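Local coordinates for protein endoglucanase family 5 (PDB 6PZ7) that probably hydrolyses internal beta-1,4-glucosidic bonds in cellulose and related plant polysaccharides, as a broad-specificity GH5_4 endoglucanase, at residues 103-111 with 143-151. Numbering follows the deposited sequence.
Sequences DTSWIIPTY and TLNEPRIVG. With EDO (1,2-ethanediol), chain C.
Ile149 lays its terminal methyl against the ring of Pro109, CD1 lying 3.6 Å from Pro109 CD, and the two side chains run past one another in opposite senses. Two bends in the isoleucine, chi1 -57° and chi2 -65°, fold CD1 back into this position, where Ile108 CG2 and Thr110 CG2 also reach it, each crossing at about a right angle. Deeper in, Ile107 CD1 touches Leu144 CD2 at 3.7 Å, while helix 111-132 packs on the isoleucine and helix 161-180 on the leucine. Thr104 contributes its methyl, which approaches Arg148 NH1 obliquely at 3.8 Å. That guanidinium is already fixed within its own loop: NH1 donates to Glu146 O (2.9 Å, N-H...O angle 161°) almost in the guanidinium plane, and NE forms a salt bridge with Glu155. The backbones are joined through water. One molecule donates to Ile107 O (2.8 Å) and accepts from Arg148 N (3.1 Å); another lies between Thr104 O and Arg148 O. The segments belong to the loops that follow strands 95-99 and 139-142, neighbours in the TIM barrel, at whose C-terminal end family 5 enzymes carry their active site. Asn145, Glu146 and Pro147 match the family's Asn-Glu-Pro signature, so Glu146 is probably the acid/base. A 1,2-ethanediol, probably from the crystallisation liquor, donates both hydroxyls to its carboxylate, which His221 also meets, and may mark the pocket. Direct contact between the loops is thus essentially apolar, with water carrying the polar link, and Arg148 bonds the backbone carbonyl of the probable catalytic glutamate.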
ATOM      1  N   ASP A 103      10.492  -3.042   6.369  1.00  6.91           N
ATOM      2  CA  ASP A 103      10.767  -4.091   7.353  1.00  7.51           C
ATOM      3  C   ASP A 103      11.519  -5.259   6.723  1.00  7.70           C
ATOM      4  O   ASP A 103      11.555  -6.360   7.282  1.00  8.19           O
ATOM      5  CB  ASP A 103       9.461  -4.446   8.078  1.00  7.67           C
ATOM      6  CG  ASP A 103       9.087  -3.376   9.117  1.00  7.98           C
ATOM      7  OD1 ASP A 103       9.919  -3.159  10.005  1.00  9.56           O
ATOM      8  OD2 ASP A 103       7.989  -2.780   9.023  1.00  8.54           O
ATOM      9  N   THR A 104      12.139  -5.012   5.551  1.00  8.65           N
ATOM     10  CA  THR A 104      12.918  -6.058   4.878  1.00  8.71           C
ATOM     11  C   THR A 104      14.149  -6.469   5.662  1.00  8.74           C
ATOM     12  O   THR A 104      14.705  -7.552   5.371  1.00 11.00           O
ATOM     13  CB  THR A 104      13.373  -5.630   3.479  1.00  9.90           C
ATOM     14  OG1 THR A 104      14.220  -4.499   3.586  1.00 11.09           O
ATOM     15  CG2 THR A 104      12.188  -5.279   2.572  1.00 11.49           C
ATOM     16  N   SER A 105      14.595  -5.690   6.634  1.00  8.88           N
ATOM     17  CA  SER A 105      15.778  -6.077   7.392  1.00 11.46           C
ATOM     18  C   SER A 105      15.536  -7.340   8.186  1.00 11.86           C
ATOM     19  O   SER A 105      16.502  -8.076   8.461  1.00 13.79           O
ATOM     20  CB  SER A 105      16.199  -4.945   8.332  1.00 13.64           C
ATOM     21  OG  SER A 105      15.189  -4.640   9.263  1.00 15.74           O
ATOM     22  N   TRP A 106      14.279  -7.623   8.602  1.00  9.53           N
ATOM     23  CA  TRP A 106      13.955  -8.774   9.423  1.00  9.65           C
ATOM     24  C   TRP A 106      12.923  -9.683   8.771  1.00  8.31           C
ATOM     25  O   TRP A 106      12.742 -10.809   9.229  1.00 10.37           O
ATOM     26  CB  TRP A 106      13.528  -8.350  10.848  1.00  9.60           C
ATOM     27  CG  TRP A 106      12.327  -7.465  10.895  1.00  8.69           C
ATOM     28  CD1 TRP A 106      12.315  -6.098  10.815  1.00  8.70           C
ATOM     29  CD2 TRP A 106      10.986  -7.875  11.064  1.00  8.29           C
ATOM     30  NE1 TRP A 106      11.023  -5.633  10.920  1.00  9.02           N
ATOM     31  CE2 TRP A 106      10.185  -6.709  11.060  1.00  8.76           C
ATOM     32  CE3 TRP A 106      10.363  -9.118  11.189  1.00  9.26           C
ATOM     33  CZ2 TRP A 106       8.808  -6.755  11.196  1.00  9.25           C
ATOM     34  CZ3 TRP A 106       8.988  -9.152  11.338  1.00  8.85           C
ATOM     35  CH2 TRP A 106       8.231  -8.000  11.335  1.00 10.85           C
ATOM     36  N   ILE A 107      12.271  -9.263   7.689  1.00  8.69           N
ATOM     37  CA  ILE A 107      11.375 -10.101   6.893  1.00  7.72           C
ATOM     38  C   ILE A 107      12.161 -10.472   5.640  1.00  7.82           C
ATOM     39  O   ILE A 107      12.310  -9.633   4.755  1.00  8.63           O
ATOM     40  CB  ILE A 107      10.074  -9.382   6.535  1.00  7.84           C
ATOM     41  CG1 ILE A 107       9.354  -8.874   7.785  1.00  7.72           C
ATOM     42  CG2 ILE A 107       9.193 -10.290   5.719  1.00  9.75           C
ATOM     43  CD1 ILE A 107       8.202  -7.938   7.518  1.00  9.15           C
ATOM     44  N   ILE A 108      12.672 -11.697   5.561  1.00  8.30           N
ATOM     45  CA  ILE A 108      13.639 -12.092   4.531  1.00  8.20           C
ATOM     46  C   ILE A 108      13.153 -13.350   3.827  1.00  7.60           C
ATOM     47  O   ILE A 108      13.248 -14.431   4.390  1.00  8.47           O
ATOM     48  CB  ILE A 108      15.055 -12.263   5.092  1.00 10.08           C
ATOM     49  CG1 ILE A 108      15.477 -11.040   5.916  1.00 12.10           C
ATOM     50  CG2 ILE A 108      16.017 -12.512   3.929  1.00 10.97           C
ATOM     51  CD1 ILE A 108      16.748 -11.299   6.765  1.00 17.36           C
ATOM     52  N   PRO A 109      12.647 -13.226   2.576  1.00  7.97           N
ATOM     53  CA  PRO A 109      11.989 -14.394   1.945  1.00  7.73           C
ATOM     54  C   PRO A 109      12.963 -15.330   1.241  1.00  7.89           C
ATOM     55  O   PRO A 109      12.999 -15.459   0.006  1.00  8.08           O
ATOM     56  CB  PRO A 109      10.987 -13.738   0.989  1.00  8.17           C
ATOM     57  CG  PRO A 109      11.636 -12.453   0.612  1.00  9.09           C
ATOM     58  CD  PRO A 109      12.269 -11.964   1.924  1.00  8.50           C
ATOM     59  N   THR A 110      13.758 -16.045   2.045  1.00  7.99           N
ATOM     60  CA  THR A 110      14.557 -17.182   1.574  1.00  7.63           C
ATOM     61  C   THR A 110      14.241 -18.379   2.465  1.00  9.10           C
ATOM     62  O   THR A 110      13.852 -18.222   3.623  1.00  9.21           O
ATOM     63  CB  THR A 110      16.078 -16.913   1.602  1.00  8.30           C
ATOM     64  OG1 THR A 110      16.475 -16.763   2.968  1.00  9.65           O
ATOM     65  CG2 THR A 110      16.460 -15.730   0.774  1.00  9.64           C
ATOM     66  N   TYR A 111      14.481 -19.593   1.953  1.00  9.10           N
ATOM     67  CA  TYR A 111      14.289 -20.772   2.782  1.00  9.63           C
ATOM     68  C   TYR A 111      15.214 -20.736   3.992  1.00 10.13           C
ATOM     69  O   TYR A 111      14.827 -21.128   5.112  1.00 11.92           O
ATOM     70  CB  TYR A 111      14.527 -22.056   1.988  1.00 11.00           C
ATOM     71  CG  TYR A 111      13.542 -22.270   0.858  1.00 10.20           C
ATOM     72  CD1 TYR A 111      12.155 -22.176   1.060  1.00 11.01           C
ATOM     73  CD2 TYR A 111      13.978 -22.551  -0.436  1.00 10.68           C
ATOM     74  CE1 TYR A 111      11.275 -22.418   0.038  1.00 11.26           C
ATOM     75  CE2 TYR A 111      13.094 -22.753  -1.460  1.00 11.10           C
ATOM     76  CZ  TYR A 111      11.742 -22.695  -1.236  1.00  9.74           C
ATOM     77  OH  TYR A 111      10.867 -22.870  -2.265  1.00 12.24           O
ATOM     78  N   THR A 143      -0.539  -7.141   5.185  1.00  5.25           N
ATOM     79  CA  THR A 143       0.449  -7.942   5.913  1.00  5.91           C
ATOM     80  C   THR A 143       1.871  -7.452   5.730  1.00  5.70           C
ATOM     81  O   THR A 143       2.639  -7.378   6.700  1.00  6.24           O
ATOM     82  CB  THR A 143       0.324  -9.405   5.474  1.00  5.86           C
ATOM     83  OG1 THR A 143       0.476  -9.453   4.065  1.00  6.48           O
ATOM     84  CG2 THR A 143      -0.998 -10.025   5.909  1.00  7.18           C
ATOM     85  N   LEU A 144       2.230  -7.139   4.482  1.00  5.96           N
ATOM     86  CA  LEU A 144       3.570  -6.828   4.032  1.00  5.78           C
ATOM     87  C   LEU A 144       3.443  -5.778   2.944  1.00  5.77           C
ATOM     88  O   LEU A 144       2.429  -5.714   2.239  1.00  6.22           O
ATOM     89  CB  LEU A 144       4.246  -8.067   3.448  1.00  6.24           C
ATOM     90  CG  LEU A 144       4.339  -9.313   4.344  1.00  7.58           C
ATOM     91  CD1 LEU A 144       4.775 -10.505   3.537  1.00  7.82           C
ATOM     92  CD2 LEU A 144       5.310  -9.036   5.474  1.00  9.26           C
ATOM     93  N   ASN A 145       4.504  -4.985   2.741  1.00  6.01           N
ATOM     94  CA  ASN A 145       4.497  -3.926   1.726  1.00  5.81           C
ATOM     95  C   ASN A 145       5.026  -4.448   0.388  1.00  6.10           C
ATOM     96  O   ASN A 145       4.248  -4.805  -0.504  1.00  6.48           O
ATOM     97  CB  ASN A 145       5.330  -2.744   2.237  1.00  6.68           C
ATOM     98  CG  ASN A 145       5.510  -1.694   1.184  1.00  5.56           C
ATOM     99  OD1 ASN A 145       4.552  -1.329   0.524  1.00  6.70           O
ATOM    100  ND2 ASN A 145       6.699  -1.180   1.026  1.00  6.22           N
ATOM    101  N   GLU A 146       6.342  -4.502   0.229  1.00  6.60           N
ATOM    102  CA  GLU A 146       7.002  -4.979  -0.981  1.00  5.96           C
ATOM    103  C   GLU A 146       8.041  -6.024  -0.582  1.00  6.05           C
ATOM    104  O   GLU A 146       9.264  -5.801  -0.659  1.00  6.93           O
ATOM    105  CB  GLU A 146       7.650  -3.817  -1.715  1.00  6.23           C
ATOM    106  CG  GLU A 146       6.596  -2.867  -2.290  1.00  6.54           C
ATOM    107  CD  GLU A 146       7.134  -1.721  -3.073  1.00  8.12           C
ATOM    108  OE1 GLU A 146       8.377  -1.550  -3.152  1.00 10.01           O
ATOM    109  OE2 GLU A 146       6.335  -0.906  -3.615  1.00  7.99           O
ATOM    110  N   PRO A 147       7.593  -7.157  -0.055  1.00  6.03           N
ATOM    111  CA  PRO A 147       8.547  -8.129   0.496  1.00  6.78           C
ATOM    112  C   PRO A 147       9.422  -8.675  -0.619  1.00  6.04           C
ATOM    113  O   PRO A 147       8.938  -9.081  -1.673  1.00  6.92           O
ATOM    114  CB  PRO A 147       7.640  -9.218   1.089  1.00  7.59           C
ATOM    115  CG  PRO A 147       6.344  -9.136   0.296  1.00  7.26           C
ATOM    116  CD  PRO A 147       6.188  -7.623   0.039  1.00  6.89           C
ATOM    117  N   ARG A 148      10.724  -8.715  -0.383  1.00  6.20           N
ATOM    118  CA  ARG A 148      11.678  -8.983  -1.449  1.00  6.39           C
ATOM    119  C   ARG A 148      13.065  -9.155  -0.861  1.00  6.86           C
ATOM    120  O   ARG A 148      13.280  -8.943   0.340  1.00  7.53           O
ATOM    121  CB  ARG A 148      11.667  -7.834  -2.450  1.00  6.44           C
ATOM    122  CG  ARG A 148      12.259  -6.529  -1.904  1.00  6.69           C
ATOM    123  CD  ARG A 148      11.904  -5.336  -2.775  1.00  7.17           C
ATOM    124  NE  ARG A 148      12.596  -4.121  -2.383  1.00  7.40           N
ATOM    125  CZ  ARG A 148      12.235  -3.346  -1.389  1.00  7.86           C
ATOM    126  NH1 ARG A 148      11.166  -3.576  -0.672  1.00  7.86           N
ATOM    127  NH2 ARG A 148      12.993  -2.283  -1.093  1.00 10.06           N
ATOM    128  N   ILE A 149      14.003  -9.530  -1.728  1.00  6.27           N
ATOM    129  CA  ILE A 149      15.425  -9.633  -1.390  1.00  6.58           C
ATOM    130  C   ILE A 149      16.143  -8.421  -1.971  1.00  7.93           C
ATOM    131  O   ILE A 149      16.375  -8.333  -3.186  1.00  8.02           O
ATOM    132  CB  ILE A 149      16.040 -10.952  -1.876  1.00  7.57           C
ATOM    133  CG1 ILE A 149      15.267 -12.142  -1.298  1.00  9.09           C
ATOM    134  CG2 ILE A 149      17.538 -10.996  -1.512  1.00  8.02           C
ATOM    135  CD1 ILE A 149      15.331 -12.284   0.150  1.00 12.01           C
ATOM    136  N   VAL A 150      16.442  -7.448  -1.119  1.00  6.99           N
ATOM    137  CA  VAL A 150      17.075  -6.229  -1.582  1.00  7.86           C
ATOM    138  C   VAL A 150      18.469  -6.562  -2.110  1.00  7.46           C
ATOM    139  O   VAL A 150      19.260  -7.277  -1.470  1.00  8.25           O
ATOM    140  CB  VAL A 150      17.144  -5.194  -0.455  1.00  8.16           C
ATOM    141  CG1 VAL A 150      17.899  -3.954  -0.914  1.00 10.08           C
ATOM    142  CG2 VAL A 150      15.741  -4.834   0.023  1.00  9.29           C
ATOM    143  N   GLY A 151      18.787  -6.042  -3.295  1.00  7.78           N
ATOM    144  CA  GLY A 151      20.048  -6.314  -3.940  1.00  9.87           C
ATOM    145  C   GLY A 151      20.069  -7.548  -4.800  1.00  9.12           C
ATOM    146  O   GLY A 151      21.077  -7.778  -5.485  1.00 11.28           O
TER
HETATM  147  C1  EDO C 402       9.133   1.343  -5.138  1.00 17.83           C
HETATM  148  O1  EDO C 402       9.189   0.886  -3.776  1.00 15.48           O
HETATM  149  C2  EDO C 402       7.705   1.633  -5.559  1.00 16.62           C
HETATM  150  O2  EDO C 402       6.987   0.415  -5.766  1.00 15.90           O
HETATM  151  O   HOH W   1      14.593  -9.158   2.816  1.00  9.08           O
HETATM  152  O   HOH W   2      10.740  -8.521   2.745  1.00  9.19           O